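Local coordinates for protein LYND (Lyngbya aestuarii, PDB 4V1T) that probably converts residues of a precursor peptide to heterocycles as an ATP-dependent cyclodehydratase of the YcaO family, using a winged-helix domain to recognise the peptide leader, at residues 7-12 with 79-84; 12-17 with 24-29; 748-753 with 763-768; 557-562 with 769-774. One frame throughout, in Å; residues are numbered along the deposited sequence.

Overall arrangement
The four contacts form two pairs on opposite sides of the chain's centre. Interactions 1 and 2 share H12, lie about 12 Å apart between centres and belong to the winged-helix domain; the ring of Y80 from interaction 1 packs on L25 and F13 of interaction 2. Both also touch the second subunit. Interactions 3 and 4, with centres about 10 Å apart, pack the chain's C-terminal tail against helices 748-755 and 538-561, and a probable hydrogen bond from N561 to L749 O joins them. About 78 Å separates the centres of interactions 1 and 4. In interaction 4 the side chain of M773 is about 9 Å from a magnesium ion and about 11 Å from ADP.

Interaction 1 of 4, residues 7-12 with 79-84; sequences LQIQPH and GYLTEA
The carbonyl oxygen of Y80 is met by two groups of segment 7-12: Q10 N donates a hydrogen bond to Y80 O of 3.2 Å, nearly in line with the C=O, and I9 CA makes a C-H...O contact with the same oxygen at 3.5 Å. Beyond it, Q8 and T82 form an antiparallel hydrogen-bonded pair, with T82 N to Q8 O at 3.1 Å and Q8 N to T82 O at 3.2 Å. The flanking pairs L7-E83 and I9-L81 are non-hydrogen-bonded. Q8 and T82 share a face. With OG1 of T82 anti to the backbone N (chi1 -175°) and donating to E83 O, its methyl CG2 is left to lie 4.0 Å from Q10 CA. The Q8 side chain, extended beyond CG, brings NE2 within 3.5 Å of A84 CB, two residues on from T82. I9 and L81 cross at about a right angle and meet through their CD1 methyls at 4.2 Å; both also touch L75 of helix 65-78, and L7 and L81 touch L72. That helix ends in a Schellman motif at G79, whose positive phi would jam a side chain against the preceding carbonyl. Turning from helix into a strand that pairs with the first strand of the domain is characteristic of a winged helix-turn-helix fold, here probably the part that recognises the leader peptide.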
loop_
_atom_site.group_PDB
_atom_site.type_symbol
_atom_site.label_atom_id
_atom_site.label_comp_id
_atom_site.label_asym_id
_atom_site.label_seq_id
_atom_site.Cartn_x
_atom_site.Cartn_y
_atom_site.Cartn_z
ATOM N N LEU B 7 37.238 -3.728 25.209
ATOM C CA LEU B 7 36.170 -4.604 24.749
ATOM C C LEU B 7 34.830 -4.134 25.284
ATOM O O LEU B 7 34.732 -3.634 26.400
ATOM C CB LEU B 7 36.424 -6.039 25.199
ATOM C CG LEU B 7 37.705 -6.690 24.694
ATOM C CD1 LEU B 7 37.861 -8.049 25.347
ATOM C CD2 LEU B 7 37.683 -6.818 23.177
ATOM N N GLN B 8 33.795 -4.279 24.472
ATOM C CA GLN B 8 32.453 -3.959 24.914
ATOM C C GLN B 8 31.404 -4.614 24.030
ATOM O O GLN B 8 31.582 -4.762 22.819
ATOM C CB GLN B 8 32.226 -2.443 24.945
ATOM C CG GLN B 8 32.209 -1.763 23.588
ATOM C CD GLN B 8 31.708 -0.320 23.649
ATOM O OE1 GLN B 8 31.177 0.141 24.661
ATOM N NE2 GLN B 8 31.871 0.393 22.550
ATOM N N ILE B 9 30.309 -5.024 24.655
ATOM C CA ILE B 9 29.114 -5.352 23.916
ATOM C C ILE B 9 28.679 -4.048 23.262
ATOM O O ILE B 9 28.713 -2.976 23.869
ATOM C CB ILE B 9 27.999 -5.906 24.807
ATOM C CG1 ILE B 9 28.458 -7.183 25.520
ATOM C CG2 ILE B 9 26.762 -6.208 23.979
ATOM C CD1 ILE B 9 28.875 -8.321 24.601
ATOM N N GLN B 10 28.291 -4.140 22.006
ATOM C CA GLN B 10 28.020 -2.945 21.225
ATOM C C GLN B 10 27.038 -2.023 21.922
ATOM O O GLN B 10 26.008 -2.476 22.406
ATOM C CB GLN B 10 27.549 -3.304 19.810
ATOM C CG GLN B 10 26.644 -4.518 19.655
ATOM C CD GLN B 10 26.887 -5.195 18.318
ATOM O OE1 GLN B 10 28.020 -5.238 17.829
ATOM N NE2 GLN B 10 25.830 -5.699 17.704
ATOM N N PRO B 11 27.378 -0.724 21.983
ATOM C CA PRO B 11 26.804 0.208 22.956
ATOM C C PRO B 11 25.365 0.630 22.715
ATOM O O PRO B 11 24.824 1.385 23.522
ATOM C CB PRO B 11 27.737 1.415 22.869
ATOM C CG PRO B 11 28.269 1.377 21.492
ATOM C CD PRO B 11 28.407 -0.074 21.150
ATOM N N HIS B 12 24.741 0.151 21.643
ATOM C CA HIS B 12 23.346 0.495 21.399
ATOM C C HIS B 12 22.441 -0.428 22.215
ATOM O O HIS B 12 21.248 -0.189 22.335
ATOM C CB HIS B 12 23.014 0.443 19.904
ATOM C CG HIS B 12 23.044 -0.928 19.305
ATOM N ND1 HIS B 12 21.957 -1.768 19.329
ATOM C CD2 HIS B 12 24.016 -1.593 18.634
ATOM C CE1 HIS B 12 22.257 -2.895 18.712
ATOM N NE2 HIS B 12 23.500 -2.812 18.278
ATOM N N GLY B 79 28.515 -11.376 16.357
ATOM C CA GLY B 79 28.399 -9.950 16.084
ATOM C C GLY B 79 27.942 -9.097 17.249
ATOM O O GLY B 79 27.481 -7.990 17.047
ATOM N N TYR B 80 28.068 -9.613 18.467
ATOM C CA TYR B 80 27.658 -8.888 19.667
ATOM C C TYR B 80 28.809 -8.102 20.269
ATOM O O TYR B 80 28.599 -7.074 20.900
ATOM C CB TYR B 80 27.120 -9.860 20.719
ATOM C CG TYR B 80 25.846 -10.549 20.309
ATOM C CD1 TYR B 80 24.650 -9.854 20.244
ATOM C CD2 TYR B 80 25.832 -11.901 19.994
ATOM C CE1 TYR B 80 23.480 -10.477 19.871
ATOM C CE2 TYR B 80 24.655 -12.534 19.625
ATOM C CZ TYR B 80 23.480 -11.812 19.574
ATOM O OH TYR B 80 22.301 -12.422 19.208
ATOM N N LEU B 81 30.024 -8.603 20.090
ATOM C CA LEU B 81 31.199 -7.991 20.696
ATOM C C LEU B 81 31.886 -7.093 19.686
ATOM O O LEU B 81 31.860 -7.367 18.487
ATOM C CB LEU B 81 32.174 -9.063 21.196
ATOM C CG LEU B 81 33.358 -8.572 22.033
ATOM C CD1 LEU B 81 32.887 -8.096 23.396
ATOM C CD2 LEU B 81 34.395 -9.678 22.181
ATOM N N THR B 82 32.498 -6.020 20.178
ATOM C CA THR B 82 33.285 -5.144 19.320
ATOM C C THR B 82 34.341 -4.396 20.113
ATOM O O THR B 82 34.271 -4.289 21.334
ATOM C CB THR B 82 32.386 -4.129 18.564
ATOM O OG1 THR B 82 33.177 -3.370 17.642
ATOM C CG2 THR B 82 31.679 -3.170 19.532
ATOM N N GLU B 83 35.322 -3.886 19.392
ATOM C CA GLU B 83 36.310 -2.983 19.951
ATOM C C GLU B 83 35.638 -1.639 20.220
ATOM O O GLU B 83 34.823 -1.175 19.416
ATOM C CB GLU B 83 37.464 -2.815 18.965
ATOM C CG GLU B 83 38.819 -2.558 19.584
ATOM C CD GLU B 83 39.845 -2.141 18.546
ATOM O OE1 GLU B 83 39.599 -2.368 17.337
ATOM O OE2 GLU B 83 40.886 -1.572 18.937
ATOM N N ALA B 84 35.969 -1.006 21.339
ATOM C CA ALA B 84 35.440 0.325 21.621
ATOM C C ALA B 84 36.317 1.388 20.972
ATOM O O ALA B 84 37.536 1.222 20.870
ATOM C CB ALA B 84 35.342 0.558 23.109
#

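Interaction 2 of 4, residues 12-17 with 24-29; sequences HFHVEV and YLLGEQ
H14 and L26 exchange two backbone hydrogen bonds, H14 N to L26 O at 2.7 Å and L26 N to H14 O at 2.9 Å, and E16 and Y24 do the same, with Y24 N to E16 O at 2.7 Å. On the face these four share, H14 NE2 donates to E16 OE1 at 2.8 Å, reaching the oxygen from above the carboxylate plane. The E16 chain bends at chi2 (61°) to bring its carboxylate back to the imidazole. L26 lies alongside H14, with L26 CD1 at the ring edge, 3.9 Å from H14 CD2. This is the beta hairpin of the winged-helix domain, strands 14-18 and 22-26, with strand 31-35 completing the sheet. On the other face, V15 CG2 packs on L25 CD2 at 4.0 Å. L25 CB sits over one face of the F13 ring, 3.9 Å from its centroid, in a CH-pi contact; G27 N and L26 C lie at the ring's edge, and H32 meets the ring too. Replacing F13 by an alanine would probably strip L25 CB of this aromatic cover and open a gap beside G27. Past the strand, E28 forms a salt bridge with K184 of the second subunit.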
loop_
_atom_site.group_PDB
_atom_site.type_symbol
_atom_site.label_atom_id
_atom_site.label_comp_id
_atom_site.label_asym_id
_atom_site.label_seq_id
_atom_site.Cartn_x
_atom_site.Cartn_y
_atom_site.Cartn_z
ATOM N N HIS B 12 24.741 0.151 21.643
ATOM C CA HIS B 12 23.346 0.495 21.399
ATOM C C HIS B 12 22.441 -0.428 22.215
ATOM O O HIS B 12 21.248 -0.189 22.335
ATOM C CB HIS B 12 23.014 0.443 19.904
ATOM C CG HIS B 12 23.044 -0.928 19.305
ATOM N ND1 HIS B 12 21.957 -1.768 19.329
ATOM C CD2 HIS B 12 24.016 -1.593 18.634
ATOM C CE1 HIS B 12 22.257 -2.895 18.712
ATOM N NE2 HIS B 12 23.500 -2.812 18.278
ATOM N N PHE B 13 23.032 -1.472 22.794
ATOM C CA PHE B 13 22.303 -2.382 23.664
ATOM C C PHE B 13 22.331 -1.928 25.118
ATOM O O PHE B 13 23.373 -1.553 25.643
ATOM C CB PHE B 13 22.880 -3.792 23.576
ATOM C CG PHE B 13 22.522 -4.521 22.314
ATOM C CD1 PHE B 13 21.203 -4.572 21.878
ATOM C CD2 PHE B 13 23.501 -5.157 21.560
ATOM C CE1 PHE B 13 20.874 -5.233 20.709
ATOM C CE2 PHE B 13 23.176 -5.821 20.394
ATOM C CZ PHE B 13 21.861 -5.856 19.964
ATOM N N HIS B 14 21.172 -1.952 25.756
ATOM C CA HIS B 14 21.099 -1.907 27.207
ATOM C C HIS B 14 21.219 -3.346 27.715
ATOM O O HIS B 14 20.437 -4.218 27.330
ATOM C CB HIS B 14 19.794 -1.265 27.671
ATOM C CG HIS B 14 19.480 -1.512 29.109
ATOM N ND1 HIS B 14 20.341 -1.172 30.128
ATOM C CD2 HIS B 14 18.399 -2.071 29.700
ATOM C CE1 HIS B 14 19.805 -1.513 31.287
ATOM N NE2 HIS B 14 18.626 -2.062 31.055
ATOM N N VAL B 15 22.208 -3.588 28.565
ATOM C CA VAL B 15 22.478 -4.917 29.085
ATOM C C VAL B 15 21.719 -5.143 30.391
ATOM O O VAL B 15 21.921 -4.425 31.366
ATOM C CB VAL B 15 23.996 -5.115 29.327
ATOM C CG1 VAL B 15 24.272 -6.461 29.998
ATOM C CG2 VAL B 15 24.745 -5.027 28.012
ATOM N N GLU B 16 20.856 -6.152 30.407
ATOM C CA GLU B 16 20.102 -6.495 31.606
ATOM C C GLU B 16 20.371 -7.943 32.020
ATOM O O GLU B 16 19.914 -8.883 31.378
ATOM C CB GLU B 16 18.609 -6.260 31.370
ATOM C CG GLU B 16 17.788 -6.125 32.643
ATOM C CD GLU B 16 18.225 -4.953 33.495
ATOM O OE1 GLU B 16 17.880 -3.794 33.178
ATOM O OE2 GLU B 16 18.936 -5.204 34.482
ATOM N N VAL B 17 21.136 -8.107 33.090
ATOM C CA VAL B 17 21.486 -9.430 33.600
ATOM C C VAL B 17 20.393 -9.974 34.519
ATOM O O VAL B 17 20.094 -9.387 35.556
ATOM C CB VAL B 17 22.828 -9.401 34.371
ATOM C CG1 VAL B 17 23.143 -10.763 34.975
ATOM C CG2 VAL B 17 23.957 -8.969 33.454
ATOM N N TYR B 24 19.807 -10.078 28.906
ATOM C CA TYR B 24 19.067 -9.531 27.778
ATOM C C TYR B 24 19.781 -8.317 27.215
ATOM O O TYR B 24 20.280 -7.474 27.961
ATOM C CB TYR B 24 17.649 -9.158 28.201
ATOM C CG TYR B 24 16.773 -10.349 28.471
ATOM C CD1 TYR B 24 16.080 -10.973 27.443
ATOM C CD2 TYR B 24 16.642 -10.866 29.757
ATOM C CE1 TYR B 24 15.283 -12.075 27.688
ATOM C CE2 TYR B 24 15.844 -11.963 30.005
ATOM C CZ TYR B 24 15.169 -12.560 28.971
ATOM O OH TYR B 24 14.371 -13.641 29.225
ATOM N N LEU B 25 19.840 -8.254 25.894
ATOM C CA LEU B 25 20.381 -7.100 25.197
ATOM C C LEU B 25 19.227 -6.342 24.555
ATOM O O LEU B 25 18.714 -6.747 23.513
ATOM C CB LEU B 25 21.394 -7.527 24.146
ATOM C CG LEU B 25 22.473 -8.512 24.613
ATOM C CD1 LEU B 25 23.416 -8.835 23.460
ATOM C CD2 LEU B 25 23.252 -7.954 25.792
ATOM N N LEU B 26 18.812 -5.256 25.202
ATOM C CA LEU B 26 17.662 -4.491 24.764
ATOM C C LEU B 26 18.097 -3.301 23.919
ATOM O O LEU B 26 18.877 -2.470 24.356
ATOM C CB LEU B 26 16.837 -4.028 25.966
ATOM C CG LEU B 26 16.382 -5.171 26.873
ATOM C CD1 LEU B 26 15.830 -4.630 28.179
ATOM C CD2 LEU B 26 15.347 -6.032 26.173
ATOM N N GLY B 27 17.583 -3.256 22.698
ATOM C CA GLY B 27 17.851 -2.176 21.776
ATOM C C GLY B 27 16.557 -1.529 21.314
ATOM O O GLY B 27 15.467 -2.086 21.492
ATOM N N GLU B 28 16.680 -0.348 20.721
ATOM C CA GLU B 28 15.526 0.408 20.262
ATOM C C GLU B 28 14.872 -0.261 19.061
ATOM O O GLU B 28 13.660 -0.153 18.865
ATOM C CB GLU B 28 15.946 1.838 19.902
ATOM C CG GLU B 28 14.831 2.847 20.042
ATOM C CD GLU B 28 15.285 4.274 19.802
ATOM O OE1 GLU B 28 16.475 4.581 20.024
ATOM O OE2 GLU B 28 14.442 5.089 19.384
ATOM N N GLN B 29 15.676 -0.951 18.258
ATOM C CA GLN B 29 15.191 -1.566 17.020
ATOM C C GLN B 29 15.385 -3.088 16.956
ATOM O O GLN B 29 14.987 -3.730 15.997
ATOM C CB GLN B 29 15.871 -0.891 15.840
ATOM C CG GLN B 29 15.489 0.579 15.736
ATOM C CD GLN B 29 16.046 1.246 14.510
ATOM O OE1 GLN B 29 15.984 0.694 13.421
ATOM N NE2 GLN B 29 16.587 2.445 14.682
HETATM O O HOH W 1 19.352 1.131 21.424
HETATM O O HOH W 2 18.713 -1.394 18.473
#

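Interaction 3 of 4, residues 748-753 with 763-768; sequences RLYDVP and LTEAQM
A Met-aromatic contact between M768 and Y750 joins helix 748-755 to the loop that follows it. M768 starts out toward the helix and bends at chi2 (-57°), which sets SD obliquely to the Y750 ring, 5.2 Å from the ring centroid. M768 and L749 reach toward each other, tip to tip, though the exact place of the M768 methyl is doubtful. The loop backbone passes the ring's edge, where L763 O approaches Y750 CD1 at 3.1 Å. E765 CB comes to 3.4 Å from Y750 OH, a hydroxyl that is hydrogen-bonded to F744 O. A water bridges the backbones, donating to Y750 O at 3.0 Å and accepting from L763 N at 2.9 Å. At the start of the short 3-10 turn, Q767 OE1 accepts from T764 N at 2.8 Å, on a lone pair. Helix 538-561 lies alongside both segments: its N561 touches P753, L763 and M768, while its L557 packs on V752.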
loop_
_atom_site.group_PDB
_atom_site.type_symbol
_atom_site.label_atom_id
_atom_site.label_comp_id
_atom_site.label_asym_id
_atom_site.label_seq_id
_atom_site.Cartn_x
_atom_site.Cartn_y
_atom_site.Cartn_z
ATOM N N ARG B 748 -13.005 0.647 -45.744
ATOM C CA ARG B 748 -13.785 -0.245 -44.907
ATOM C C ARG B 748 -15.042 0.402 -44.314
ATOM O O ARG B 748 -16.071 -0.262 -44.144
ATOM C CB ARG B 748 -12.903 -0.782 -43.768
ATOM C CG ARG B 748 -11.790 -1.716 -44.208
ATOM C CD ARG B 748 -10.955 -2.191 -43.029
ATOM N NE ARG B 748 -11.784 -2.710 -41.946
ATOM C CZ ARG B 748 -12.233 -3.961 -41.871
ATOM N NH1 ARG B 748 -11.946 -4.846 -42.819
ATOM N NH2 ARG B 748 -12.977 -4.332 -40.839
ATOM N N LEU B 749 -14.953 1.687 -43.991
ATOM C CA LEU B 749 -16.072 2.400 -43.379
ATOM C C LEU B 749 -17.334 2.281 -44.231
ATOM O O LEU B 749 -18.437 2.112 -43.710
ATOM C CB LEU B 749 -15.714 3.870 -43.166
ATOM C CG LEU B 749 -16.735 4.704 -42.393
ATOM C CD1 LEU B 749 -16.844 4.249 -40.941
ATOM C CD2 LEU B 749 -16.367 6.172 -42.460
ATOM N N TYR B 750 -17.159 2.345 -45.542
ATOM C CA TYR B 750 -18.271 2.259 -46.486
ATOM C C TYR B 750 -18.539 0.815 -46.898
ATOM O O TYR B 750 -19.695 0.408 -47.038
ATOM C CB TYR B 750 -17.973 3.115 -47.741
ATOM C CG TYR B 750 -17.724 4.585 -47.440
ATOM C CD1 TYR B 750 -18.771 5.495 -47.411
ATOM C CD2 TYR B 750 -16.448 5.060 -47.167
ATOM C CE1 TYR B 750 -18.554 6.832 -47.125
ATOM C CE2 TYR B 750 -16.223 6.401 -46.883
ATOM C CZ TYR B 750 -17.280 7.275 -46.855
ATOM O OH TYR B 750 -17.054 8.599 -46.573
ATOM N N ASP B 751 -17.469 0.043 -47.081
ATOM C CA ASP B 751 -17.555 -1.256 -47.756
ATOM C C ASP B 751 -17.975 -2.423 -46.850
ATOM O O ASP B 751 -18.760 -3.277 -47.265
ATOM C CB ASP B 751 -16.209 -1.598 -48.400
ATOM C CG ASP B 751 -15.795 -0.594 -49.464
ATOM O OD1 ASP B 751 -16.423 0.481 -49.557
ATOM O OD2 ASP B 751 -14.831 -0.875 -50.203
ATOM N N VAL B 752 -17.444 -2.479 -45.632
ATOM C CA VAL B 752 -17.669 -3.653 -44.782
ATOM C C VAL B 752 -19.162 -3.924 -44.548
ATOM O O VAL B 752 -19.594 -5.071 -44.670
ATOM C CB VAL B 752 -16.943 -3.525 -43.422
ATOM C CG1 VAL B 752 -17.290 -4.702 -42.504
ATOM C CG2 VAL B 752 -15.440 -3.453 -43.646
ATOM N N PRO B 753 -19.954 -2.881 -44.220
ATOM C CA PRO B 753 -21.376 -3.127 -43.932
ATOM C C PRO B 753 -22.164 -3.782 -45.067
ATOM O O PRO B 753 -23.077 -4.553 -44.776
ATOM C CB PRO B 753 -21.925 -1.725 -43.636
ATOM C CG PRO B 753 -20.747 -0.949 -43.183
ATOM C CD PRO B 753 -19.590 -1.471 -43.978
ATOM N N LEU B 763 -23.384 3.918 -47.892
ATOM C CA LEU B 763 -23.720 5.308 -47.622
ATOM C C LEU B 763 -22.724 6.194 -48.348
ATOM O O LEU B 763 -21.623 5.756 -48.682
ATOM C CB LEU B 763 -23.694 5.602 -46.119
ATOM C CG LEU B 763 -24.740 4.909 -45.245
ATOM C CD1 LEU B 763 -24.453 5.232 -43.790
ATOM C CD2 LEU B 763 -26.155 5.319 -45.608
ATOM N N THR B 764 -23.116 7.438 -48.614
ATOM C CA THR B 764 -22.183 8.429 -49.127
ATOM C C THR B 764 -21.541 9.132 -47.944
ATOM O O THR B 764 -22.007 8.996 -46.805
ATOM C CB THR B 764 -22.876 9.469 -50.030
ATOM O OG1 THR B 764 -23.823 10.218 -49.261
ATOM C CG2 THR B 764 -23.590 8.782 -51.177
ATOM N N GLU B 765 -20.475 9.881 -48.210
ATOM C CA GLU B 765 -19.768 10.610 -47.163
ATOM C C GLU B 765 -20.704 11.568 -46.441
ATOM O O GLU B 765 -20.595 11.754 -45.230
ATOM C CB GLU B 765 -18.582 11.378 -47.750
ATOM C CG GLU B 765 -17.917 12.353 -46.786
ATOM C CD GLU B 765 -16.601 12.902 -47.304
ATOM O OE1 GLU B 765 -16.254 12.630 -48.476
ATOM O OE2 GLU B 765 -15.912 13.600 -46.536
ATOM N N ALA B 766 -21.635 12.156 -47.191
ATOM C CA ALA B 766 -22.553 13.135 -46.641
ATOM C C ALA B 766 -23.582 12.512 -45.702
ATOM O O ALA B 766 -24.193 13.217 -44.906
ATOM C CB ALA B 766 -23.256 13.872 -47.772
ATOM N N GLN B 767 -23.777 11.200 -45.806
ATOM C CA GLN B 767 -24.751 10.486 -44.984
ATOM C C GLN B 767 -24.118 9.874 -43.751
ATOM O O GLN B 767 -24.807 9.244 -42.959
ATOM C CB GLN B 767 -25.418 9.372 -45.786
ATOM C CG GLN B 767 -26.178 9.852 -47.003
ATOM C CD GLN B 767 -26.673 8.704 -47.854
ATOM O OE1 GLN B 767 -25.884 7.930 -48.399
ATOM N NE2 GLN B 767 -27.988 8.579 -47.965
ATOM N N MET B 768 -22.808 10.040 -43.595
ATOM C CA MET B 768 -22.141 9.573 -42.384
ATOM C C MET B 768 -22.640 10.379 -41.195
ATOM O O MET B 768 -23.003 11.542 -41.335
ATOM C CB MET B 768 -20.619 9.680 -42.505
ATOM C CG MET B 768 -19.979 8.638 -43.422
ATOM S SD MET B 768 -20.351 6.952 -42.933
ATOM C CE MET B 768 -19.692 5.973 -44.269
HETATM O O HOH W 3 -21.851 2.253 -46.108
#

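Interaction 4 of 4, residues 557-562 with 769-774; sequences LWWYNR and NPTPMP
W559, near the C-terminal end of helix 538-561, is clasped by N769 and M773 of the proline-spaced tail. Its CG is anti to the backbone N (chi1 -179°), which sends the indole out to the tail. M773 CG lies over the five-membered ring, 3.8 Å from its centroid, and M773 SD stands above the six-membered ring of W559, 4.8 Å from its centroid. On the opposite face, the N769 amide lies nearly parallel to the indole, the planes 17° apart; its ND2 donates to W559 O at 3.0 Å and also bonds to Y674 OH. At the indole edge, W559 NE1 donates to T771 O at 2.8 Å. P770, P772 and P774 form the PxPxP sequence known at the C-terminus of many YcaO cyclodehydratases, here running towards the nucleotide and magnesium site. A leucine in place of W559 would probably leave T771 O without its donor and the M773 and N769 side chains without the flat surface between them. N769 OD1 takes T771 N at 2.9 Å in an Asx turn, while N769 N bonds to Y560 O.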
loop_
_atom_site.group_PDB
_atom_site.type_symbol
_atom_site.label_atom_id
_atom_site.label_comp_id
_atom_site.label_asym_id
_atom_site.label_seq_id
_atom_site.Cartn_x
_atom_site.Cartn_y
_atom_site.Cartn_z
ATOM N N LEU B 557 -17.700 1.550 -37.825
ATOM C CA LEU B 557 -18.687 1.014 -38.750
ATOM C C LEU B 557 -20.088 1.249 -38.223
ATOM O O LEU B 557 -20.958 1.758 -38.934
ATOM C CB LEU B 557 -18.458 -0.489 -38.960
ATOM C CG LEU B 557 -17.155 -0.906 -39.658
ATOM C CD1 LEU B 557 -17.115 -2.412 -39.853
ATOM C CD2 LEU B 557 -16.964 -0.199 -40.993
ATOM N N TRP B 558 -20.300 0.875 -36.967
ATOM C CA TRP B 558 -21.606 0.997 -36.336
ATOM C C TRP B 558 -22.041 2.446 -36.195
ATOM O O TRP B 558 -23.155 2.812 -36.587
ATOM C CB TRP B 558 -21.582 0.322 -34.964
ATOM C CG TRP B 558 -22.651 0.793 -34.017
ATOM C CD1 TRP B 558 -24.001 0.646 -34.156
ATOM C CD2 TRP B 558 -22.443 1.468 -32.769
ATOM N NE1 TRP B 558 -24.650 1.206 -33.074
ATOM C CE2 TRP B 558 -23.715 1.706 -32.207
ATOM C CE3 TRP B 558 -21.306 1.887 -32.072
ATOM C CZ2 TRP B 558 -23.876 2.357 -30.985
ATOM C CZ3 TRP B 558 -21.468 2.530 -30.860
ATOM C CH2 TRP B 558 -22.744 2.759 -30.328
ATOM N N TRP B 559 -21.154 3.268 -35.649
ATOM C CA TRP B 559 -21.492 4.641 -35.299
ATOM C C TRP B 559 -21.789 5.533 -36.503
ATOM O O TRP B 559 -22.777 6.266 -36.519
ATOM C CB TRP B 559 -20.353 5.260 -34.489
ATOM C CG TRP B 559 -20.631 6.658 -34.062
ATOM C CD1 TRP B 559 -20.283 7.801 -34.724
ATOM C CD2 TRP B 559 -21.319 7.072 -32.884
ATOM N NE1 TRP B 559 -20.709 8.900 -34.026
ATOM C CE2 TRP B 559 -21.348 8.479 -32.891
ATOM C CE3 TRP B 559 -21.909 6.389 -31.814
ATOM C CZ2 TRP B 559 -21.951 9.214 -31.880
ATOM C CZ3 TRP B 559 -22.508 7.120 -30.811
ATOM C CH2 TRP B 559 -22.527 8.520 -30.850
ATOM N N TYR B 560 -20.925 5.487 -37.507
ATOM C CA TYR B 560 -21.006 6.438 -38.607
ATOM C C TYR B 560 -21.973 5.996 -39.697
ATOM O O TYR B 560 -22.513 6.833 -40.421
ATOM C CB TYR B 560 -19.610 6.699 -39.178
ATOM C CG TYR B 560 -18.757 7.456 -38.197
ATOM C CD1 TYR B 560 -18.951 8.825 -37.976
ATOM C CD2 TYR B 560 -17.793 6.799 -37.436
ATOM C CE1 TYR B 560 -18.189 9.508 -37.046
ATOM C CE2 TYR B 560 -17.029 7.475 -36.515
ATOM C CZ TYR B 560 -17.229 8.824 -36.319
ATOM O OH TYR B 560 -16.459 9.477 -35.386
ATOM N N ASN B 561 -22.207 4.693 -39.810
ATOM C CA ASN B 561 -23.290 4.200 -40.656
ATOM C C ASN B 561 -24.608 4.192 -39.880
ATOM O O ASN B 561 -25.657 3.945 -40.451
ATOM C CB ASN B 561 -22.983 2.802 -41.186
ATOM C CG ASN B 561 -21.782 2.779 -42.113
ATOM O OD1 ASN B 561 -21.881 3.135 -43.289
ATOM N ND2 ASN B 561 -20.644 2.345 -41.592
ATOM N N ARG B 562 -24.535 4.470 -38.579
ATOM C CA ARG B 562 -25.698 4.470 -37.699
ATOM C C ARG B 562 -26.496 3.184 -37.865
ATOM O O ARG B 562 -27.697 3.195 -38.127
ATOM C CB ARG B 562 -26.566 5.703 -37.950
ATOM C CG ARG B 562 -25.906 6.992 -37.474
ATOM C CD ARG B 562 -26.787 8.205 -37.713
ATOM N NE ARG B 562 -26.647 8.734 -39.067
ATOM C CZ ARG B 562 -27.189 9.875 -39.484
ATOM N NH1 ARG B 562 -27.903 10.611 -38.647
ATOM N NH2 ARG B 562 -27.003 10.292 -40.732
ATOM N N ASN B 769 -22.669 9.742 -40.026
ATOM C CA ASN B 769 -23.165 10.372 -38.811
ATOM C C ASN B 769 -22.507 11.734 -38.612
ATOM O O ASN B 769 -21.286 11.813 -38.496
ATOM C CB ASN B 769 -22.884 9.476 -37.605
ATOM C CG ASN B 769 -23.692 9.861 -36.382
ATOM O OD1 ASN B 769 -24.180 10.986 -36.261
ATOM N ND2 ASN B 769 -23.835 8.919 -35.462
ATOM N N PRO B 770 -23.311 12.812 -38.596
ATOM C CA PRO B 770 -22.751 14.143 -38.391
ATOM C C PRO B 770 -22.342 14.394 -36.941
ATOM O O PRO B 770 -21.666 15.380 -36.661
ATOM C CB PRO B 770 -23.898 15.072 -38.802
ATOM C CG PRO B 770 -25.114 14.292 -38.492
ATOM C CD PRO B 770 -24.772 12.861 -38.777
ATOM N N THR B 771 -22.768 13.518 -36.034
ATOM C CA THR B 771 -22.408 13.628 -34.629
ATOM C C THR B 771 -21.105 12.881 -34.351
ATOM O O THR B 771 -21.062 11.663 -34.487
ATOM C CB THR B 771 -23.496 13.055 -33.718
ATOM O OG1 THR B 771 -24.725 13.744 -33.955
ATOM C CG2 THR B 771 -23.109 13.220 -32.239
ATOM N N PRO B 772 -20.037 13.606 -33.965
ATOM C CA PRO B 772 -18.798 12.885 -33.677
ATOM C C PRO B 772 -18.963 11.971 -32.460
ATOM O O PRO B 772 -19.678 12.321 -31.519
ATOM C CB PRO B 772 -17.780 14.003 -33.398
ATOM C CG PRO B 772 -18.422 15.268 -33.907
ATOM C CD PRO B 772 -19.890 15.062 -33.777
ATOM N N MET B 773 -18.323 10.812 -32.492
ATOM C CA MET B 773 -18.392 9.893 -31.370
ATOM C C MET B 773 -17.755 10.583 -30.158
ATOM O O MET B 773 -16.573 10.924 -30.201
ATOM C CB MET B 773 -17.687 8.582 -31.713
ATOM C CG MET B 773 -18.276 7.358 -31.011
ATOM S SD MET B 773 -17.900 7.294 -29.254
ATOM C CE MET B 773 -16.138 7.058 -29.303
ATOM N N PRO B 774 -18.535 10.808 -29.081
ATOM C CA PRO B 774 -18.116 11.767 -28.045
ATOM C C PRO B 774 -16.906 11.336 -27.215
ATOM O O PRO B 774 -16.089 12.169 -26.836
ATOM C CB PRO B 774 -19.351 11.879 -27.139
ATOM C CG PRO B 774 -20.421 11.057 -27.777
ATOM C CD PRO B 774 -19.755 10.089 -28.680
#